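Local coordinates for protein shikimate dehydrogenase (NADP(+)) (Thermotoga maritima, PDB 3U62) that probably catalyses the reversible NADPH-linked reduction of 3-dehydroshikimate to shikimate, a step on the way to chorismate and the aromatic amino acids, at residues 112-117 and 168-173; 135-140 and 150-155. All blocks are in the same frame, centred on the assembly; numbering follows the deposited sequence.

Overall arrangement
Interactions 1 and 2 lie in the same six-stranded parallel sheet of the Rossmann-type nucleotide-binding domain, their centres about 8 Å apart. Strands 111-114 and 135-139 are neighbours there, so backbone bonds run directly between the contacts: Gly115 N lies 2.8 Å from Val138 O and Val113 N 2.8 Å from Trp136 O, both probable hydrogen bonds. Interaction 1 joins the first strand of the domain to strand 169-172 near the middle of the sheet, whereas interaction 2 adds the outermost strand 153-156. At the C-terminal ends of segments 112-117 and 135-140, Ala116 of one and Asn139 and Arg140 of the other converge on a single sulfate, among residues predicted to bind NADP(+).

Interaction 1: 112-117 and 168-173. With SO4 (sulfate ion), chain E.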
loop_
_atom_site.group_PDB
_atom_site.type_symbol
_atom_site.label_atom_id
_atom_site.label_comp_id
_atom_site.label_asym_id
_atom_site.label_seq_id
_atom_site.Cartn_x
_atom_site.Cartn_y
_atom_site.Cartn_z
ATOM N N VAL A 112 9.661 11.399 -5.984
ATOM C CA VAL A 112 8.356 11.602 -6.610
ATOM C C VAL A 112 7.404 10.487 -6.173
ATOM O O VAL A 112 7.740 9.302 -6.249
ATOM C CB VAL A 112 8.452 11.651 -8.162
ATOM C CG1 VAL A 112 7.067 11.733 -8.796
ATOM C CG2 VAL A 112 9.289 12.840 -8.604
ATOM N N VAL A 113 6.225 10.887 -5.704
ATOM C CA VAL A 113 5.167 9.955 -5.331
ATOM C C VAL A 113 3.989 10.164 -6.280
ATOM O O VAL A 113 3.412 11.252 -6.331
ATOM C CB VAL A 113 4.718 10.162 -3.860
ATOM C CG1 VAL A 113 3.566 9.227 -3.505
ATOM C CG2 VAL A 113 5.886 9.951 -2.903
ATOM N N VAL A 114 3.645 9.126 -7.041
ATOM C CA VAL A 114 2.525 9.196 -7.980
ATOM C C VAL A 114 1.246 8.741 -7.286
ATOM O O VAL A 114 1.163 7.614 -6.792
ATOM C CB VAL A 114 2.770 8.355 -9.259
ATOM C CG1 VAL A 114 1.671 8.603 -10.288
ATOM C CG2 VAL A 114 4.129 8.669 -9.859
ATOM N N GLY A 115 0.257 9.630 -7.255
ATOM C CA GLY A 115 -1.001 9.378 -6.562
ATOM C C GLY A 115 -1.114 10.169 -5.274
ATOM O O GLY A 115 -0.110 10.641 -4.734
ATOM N N ALA A 116 -2.345 10.316 -4.789
ATOM C CA ALA A 116 -2.623 11.033 -3.545
ATOM C C ALA A 116 -3.711 10.341 -2.719
ATOM O O ALA A 116 -4.356 10.965 -1.869
ATOM C CB ALA A 116 -3.001 12.480 -3.839
ATOM N N GLY A 117 -3.911 9.049 -2.976
ATOM C CA GLY A 117 -4.862 8.238 -2.218
ATOM C C GLY A 117 -4.265 7.738 -0.917
ATOM O O GLY A 117 -3.201 8.200 -0.496
ATOM N N LYS A 168 15.394 11.553 -7.909
ATOM C CA LYS A 168 16.261 10.385 -7.756
ATOM C C LYS A 168 15.496 9.114 -7.385
ATOM O O LYS A 168 15.997 8.007 -7.594
ATOM C CB LYS A 168 17.370 10.661 -6.735
ATOM C CG LYS A 168 18.404 11.671 -7.208
ATOM C CD LYS A 168 19.662 11.620 -6.361
ATOM C CE LYS A 168 20.677 12.651 -6.825
ATOM N NZ LYS A 168 21.986 12.495 -6.127
ATOM N N SER A 169 14.292 9.271 -6.840
ATOM C CA SER A 169 13.433 8.130 -6.517
ATOM C C SER A 169 12.008 8.348 -7.010
ATOM O O SER A 169 11.493 9.467 -6.974
ATOM C CB SER A 169 13.425 7.860 -5.010
ATOM O OG SER A 169 14.730 7.565 -4.536
ATOM N N LEU A 170 11.380 7.265 -7.466
ATOM C CA LEU A 170 10.002 7.300 -7.947
ATOM C C LEU A 170 9.164 6.195 -7.306
ATOM O O LEU A 170 9.551 5.024 -7.316
ATOM C CB LEU A 170 9.962 7.174 -9.476
ATOM C CG LEU A 170 8.601 7.058 -10.174
ATOM C CD1 LEU A 170 7.804 8.350 -10.055
ATOM C CD2 LEU A 170 8.777 6.678 -11.631
ATOM N N PHE A 171 8.019 6.587 -6.752
ATOM C CA PHE A 171 7.050 5.658 -6.178
ATOM C C PHE A 171 5.738 5.754 -6.946
ATOM O O PHE A 171 5.143 6.835 -7.020
ATOM C CB PHE A 171 6.769 6.002 -4.707
ATOM C CG PHE A 171 7.886 5.655 -3.757
ATOM C CD1 PHE A 171 9.054 6.411 -3.723
ATOM C CD2 PHE A 171 7.751 4.596 -2.864
ATOM C CE1 PHE A 171 10.083 6.101 -2.836
ATOM C CE2 PHE A 171 8.777 4.279 -1.972
ATOM C CZ PHE A 171 9.944 5.034 -1.959
ATOM N N ASN A 172 5.285 4.643 -7.524
ATOM C CA ASN A 172 3.904 4.569 -7.991
ATOM C C ASN A 172 3.026 4.001 -6.890
ATOM O O ASN A 172 3.286 2.905 -6.386
ATOM C CB ASN A 172 3.746 3.722 -9.254
ATOM C CG ASN A 172 2.280 3.489 -9.611
ATOM O OD1 ASN A 172 1.816 2.351 -9.695
ATOM N ND2 ASN A 172 1.535 4.576 -9.799
ATOM N N THR A 173 1.988 4.746 -6.519
ATOM C CA THR A 173 1.051 4.298 -5.487
ATOM C C THR A 173 -0.371 4.136 -6.034
ATOM O O THR A 173 -1.298 3.793 -5.293
ATOM C CB THR A 173 1.034 5.240 -4.257
ATOM O OG1 THR A 173 0.340 6.451 -4.586
ATOM C CG2 THR A 173 2.452 5.571 -3.796
HETATM S S SO4 E . -4.954 10.309 -7.660
HETATM O O1 SO4 E . -6.097 9.614 -8.246
HETATM O O2 SO4 E . -5.342 11.675 -7.310
HETATM O O3 SO4 E . -3.863 10.353 -8.629
HETATM O O4 SO4 E . -4.511 9.600 -6.462
HETATM O O HOH W 1 -2.448 6.420 -3.866
#
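The carbonyl oxygen of Val114 is gripped twice by Thr173, whose OG1 donates to Val114 O at 2.6 Å while its backbone N reaches the same oxygen at 3.0 Å. The amide lies in the carbonyl plane; the hydroxyl is tilted 28° from it. With chi1 at 74°, OG1 sits between the backbone N and carbonyl carbon of Thr173, and CG2 is left to rest 3.8 Å from Val113 CG1. Behind this clamp the strands run parallel. Val112 N donates to Ser169 O, Phe171 N to Val112 O, and Val114 N to Phe171 O, the last at 2.7 Å and nearly straight. On one face of the sheet, Leu170 CD1 packs against both Val112 CG1 and Val114 CG2, 3.7 Å from each; helix 160-165 packs on these three residues. On the other face, Val113, Phe171 and Thr173 lie against helix 118-129, and the Phe171 ring stacks on Tyr197.

Beyond the strand the chain enters the glycine-rich turn of the Rossmann fold, predicted to bind NADP(+). A side chain at Gly115 would run into Thr173 OG1 and the preceding carbonyl. Water 1 accepts a weak bond from Gly117 N and donates to Thr173 OG1 at 2.9 Å, linking the clamp to the turn. Ala116 N donates to sulfate E O4 at 2.8 Å, and the sulfate, probably from the crystallisation liquor, is also held by Asn139, Arg140 and Thr141. An anion bound by a backbone amide here is consistent with a site suited to a phosphate of the cofactor, with Thr173 fixing the carbonyl just before the turn.

Interaction 2: 135-140 and 150-155; sequences IWVVNR and FPVKIF. With SO4 (sulfate ion), chain E; SO4 (sulfate ion), chain D.
Phe155 turns its ring edge toward the face of the Trp136 indole in a T-shaped pair, with the phenyl and five-membered ring planes at 77° and centroids 5.7 Å apart. Phe155 CE1 leads, 3.8 Å from Trp136 CG. Lys153 lies alongside the indole and points the same way: its CB is 3.9 Å from Trp136 CD1, and the extended chain carries CD along to 4.0 Å from Trp136 NE1. Val138 CG2 meets Phe155 CB on this face, where helix 160-165 packs on both. Val152 supplies a fork on the other side, setting CG1 against Ile135 CG2 and CG2 against Val137 CG2.

The backbones form a parallel ladder, Lys153 N to Ile135 O, Val137 N to Lys153 O, Phe155 N to Val137 O and Asn139 N to Phe155 O. Strands 135-139 and 153-156 belong to a beta-alpha-beta unit whose crossover carries helix 142-146, at the edge of the Rossmann sheet. At the last rung, Asn139 has CG between its backbone N and carbonyl carbon (chi1 83°), which places the amide between sulfate E and Ile154: OD1 faces Ile154 CG2, and ND2 donates to O2 of the ion at 2.9 Å. Alanine in its place is likely to cost that oxygen its side-chain donor, leaving the weak bond from Arg140 N, and to open a gap beside Ile154. Arg140 bends at chi3 (-64°) round the same ion: its N and NE both donate to O3, NE nearly straight at 2.9 Å. Its NH2 reaches sulfate D O3, also at 2.9 Å, bridging two anions within the predicted NADP(+) site.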
loop_
_atom_site.group_PDB
_atom_site.type_symbol
_atom_site.label_atom_id
_atom_site.label_comp_id
_atom_site.label_asym_id
_atom_site.label_seq_id
_atom_site.Cartn_x
_atom_site.Cartn_y
_atom_site.Cartn_z
ATOM N N ILE A 135 9.841 15.822 -1.103
ATOM C CA ILE A 135 8.836 14.916 -1.654
ATOM C C ILE A 135 7.895 15.664 -2.594
ATOM O O ILE A 135 7.280 16.665 -2.214
ATOM C CB ILE A 135 8.028 14.194 -0.539
ATOM C CG1 ILE A 135 8.971 13.454 0.416
ATOM C CG2 ILE A 135 7.014 13.219 -1.149
ATOM C CD1 ILE A 135 8.358 13.092 1.761
ATOM N N TRP A 136 7.800 15.167 -3.825
ATOM C CA TRP A 136 6.945 15.755 -4.846
ATOM C C TRP A 136 5.835 14.783 -5.214
ATOM O O TRP A 136 6.093 13.701 -5.746
ATOM C CB TRP A 136 7.751 16.109 -6.100
ATOM C CG TRP A 136 8.937 17.006 -5.866
ATOM C CD1 TRP A 136 9.124 17.875 -4.825
ATOM C CD2 TRP A 136 10.084 17.147 -6.714
ATOM N NE1 TRP A 136 10.322 18.530 -4.962
ATOM C CE2 TRP A 136 10.932 18.106 -6.113
ATOM C CE3 TRP A 136 10.482 16.551 -7.920
ATOM C CZ2 TRP A 136 12.153 18.486 -6.679
ATOM C CZ3 TRP A 136 11.699 16.928 -8.480
ATOM C CH2 TRP A 136 12.518 17.887 -7.859
ATOM N N VAL A 137 4.602 15.173 -4.919
ATOM C CA VAL A 137 3.438 14.365 -5.256
ATOM C C VAL A 137 2.934 14.750 -6.642
ATOM O O VAL A 137 2.769 15.932 -6.949
ATOM C CB VAL A 137 2.311 14.520 -4.202
ATOM C CG1 VAL A 137 1.040 13.799 -4.641
ATOM C CG2 VAL A 137 2.772 14.000 -2.850
ATOM N N VAL A 138 2.712 13.741 -7.480
ATOM C CA VAL A 138 2.124 13.933 -8.799
ATOM C C VAL A 138 0.838 13.117 -8.844
ATOM O O VAL A 138 0.879 11.887 -8.779
ATOM C CB VAL A 138 3.088 13.484 -9.925
ATOM C CG1 VAL A 138 2.460 13.695 -11.292
ATOM C CG2 VAL A 138 4.405 14.237 -9.833
ATOM N N ASN A 139 -0.301 13.796 -8.932
ATOM C CA ASN A 139 -1.584 13.098 -8.892
ATOM C C ASN A 139 -2.611 13.579 -9.920
ATOM O O ASN A 139 -2.369 14.536 -10.661
ATOM C CB ASN A 139 -2.164 13.102 -7.470
ATOM C CG ASN A 139 -2.912 14.380 -7.141
ATOM O OD1 ASN A 139 -2.385 15.485 -7.285
ATOM N ND2 ASN A 139 -4.152 14.233 -6.687
ATOM N N ARG A 140 -3.758 12.905 -9.942
ATOM C CA ARG A 140 -4.757 13.097 -10.988
ATOM C C ARG A 140 -5.963 13.923 -10.549
ATOM O O ARG A 140 -6.446 14.763 -11.316
ATOM C CB ARG A 140 -5.225 11.740 -11.526
ATOM C CG ARG A 140 -4.136 10.940 -12.233
ATOM C CD ARG A 140 -4.499 9.463 -12.343
ATOM N NE ARG A 140 -4.602 8.823 -11.029
ATOM C CZ ARG A 140 -4.963 7.555 -10.829
ATOM N NH1 ARG A 140 -5.260 6.767 -11.854
ATOM N NH2 ARG A 140 -5.026 7.076 -9.593
ATOM N N PHE A 150 0.414 16.883 4.234
ATOM C CA PHE A 150 1.850 16.660 4.400
ATOM C C PHE A 150 2.688 17.768 3.751
ATOM O O PHE A 150 2.224 18.424 2.816
ATOM C CB PHE A 150 2.243 15.307 3.801
ATOM C CG PHE A 150 1.697 14.123 4.551
ATOM C CD1 PHE A 150 0.685 13.345 4.000
ATOM C CD2 PHE A 150 2.201 13.779 5.802
ATOM C CE1 PHE A 150 0.178 12.242 4.686
ATOM C CE2 PHE A 150 1.701 12.679 6.497
ATOM C CZ PHE A 150 0.687 11.908 5.937
ATOM N N PRO A 151 3.927 17.977 4.246
ATOM C CA PRO A 151 4.823 18.989 3.678
ATOM C C PRO A 151 5.435 18.524 2.353
ATOM O O PRO A 151 6.618 18.177 2.286
ATOM C CB PRO A 151 5.893 19.161 4.761
ATOM C CG PRO A 151 5.920 17.862 5.476
ATOM C CD PRO A 151 4.525 17.308 5.420
ATOM N N VAL A 152 4.606 18.522 1.313
ATOM C CA VAL A 152 5.000 18.065 -0.015
ATOM C C VAL A 152 4.707 19.147 -1.051
ATOM O O VAL A 152 3.943 20.078 -0.786
ATOM C CB VAL A 152 4.256 16.753 -0.411
ATOM C CG1 VAL A 152 4.624 15.608 0.528
ATOM C CG2 VAL A 152 2.737 16.962 -0.441
ATOM N N LYS A 153 5.325 19.029 -2.224
ATOM C CA LYS A 153 4.921 19.826 -3.377
ATOM C C LYS A 153 3.980 18.978 -4.223
ATOM O O LYS A 153 4.131 17.754 -4.284
ATOM C CB LYS A 153 6.135 20.280 -4.187
ATOM C CG LYS A 153 7.020 21.273 -3.447
ATOM C CD LYS A 153 8.140 21.796 -4.323
ATOM C CE LYS A 153 8.988 22.816 -3.573
ATOM N NZ LYS A 153 10.038 23.420 -4.439
ATOM N N ILE A 154 3.006 19.620 -4.860
ATOM C CA ILE A 154 1.979 18.894 -5.607
ATOM C C ILE A 154 1.935 19.331 -7.073
ATOM O O ILE A 154 1.882 20.525 -7.379
ATOM C CB ILE A 154 0.580 19.022 -4.936
ATOM C CG1 ILE A 154 0.639 18.546 -3.477
ATOM C CG2 ILE A 154 -0.468 18.203 -5.703
ATOM C CD1 ILE A 154 -0.513 19.020 -2.606
ATOM N N PHE A 155 1.964 18.341 -7.964
ATOM C CA PHE A 155 1.971 18.557 -9.407
ATOM C C PHE A 155 0.897 17.701 -10.073
ATOM O O PHE A 155 0.450 16.703 -9.502
ATOM C CB PHE A 155 3.345 18.204 -9.990
ATOM C CG PHE A 155 4.486 18.955 -9.362
ATOM C CD1 PHE A 155 5.240 18.379 -8.344
ATOM C CD2 PHE A 155 4.808 20.240 -9.789
ATOM C CE1 PHE A 155 6.296 19.071 -7.758
ATOM C CE2 PHE A 155 5.862 20.942 -9.210
ATOM C CZ PHE A 155 6.609 20.355 -8.193
HETATM S S SO4 E . -4.954 10.309 -7.660
HETATM O O1 SO4 E . -6.097 9.614 -8.246
HETATM O O2 SO4 E . -5.342 11.675 -7.310
HETATM O O3 SO4 E . -3.863 10.353 -8.629
HETATM O O4 SO4 E . -4.511 9.600 -6.462
HETATM S S SO4 D . -6.183 4.009 -7.358
HETATM O O1 SO4 D . -7.538 3.605 -7.728
HETATM O O2 SO4 D . -6.238 5.141 -6.434
HETATM O O3 SO4 D . -5.446 4.398 -8.558
HETATM O O4 SO4 D . -5.503 2.893 -6.708
HETATM O O HOH W 2 8.711 18.096 0.466
#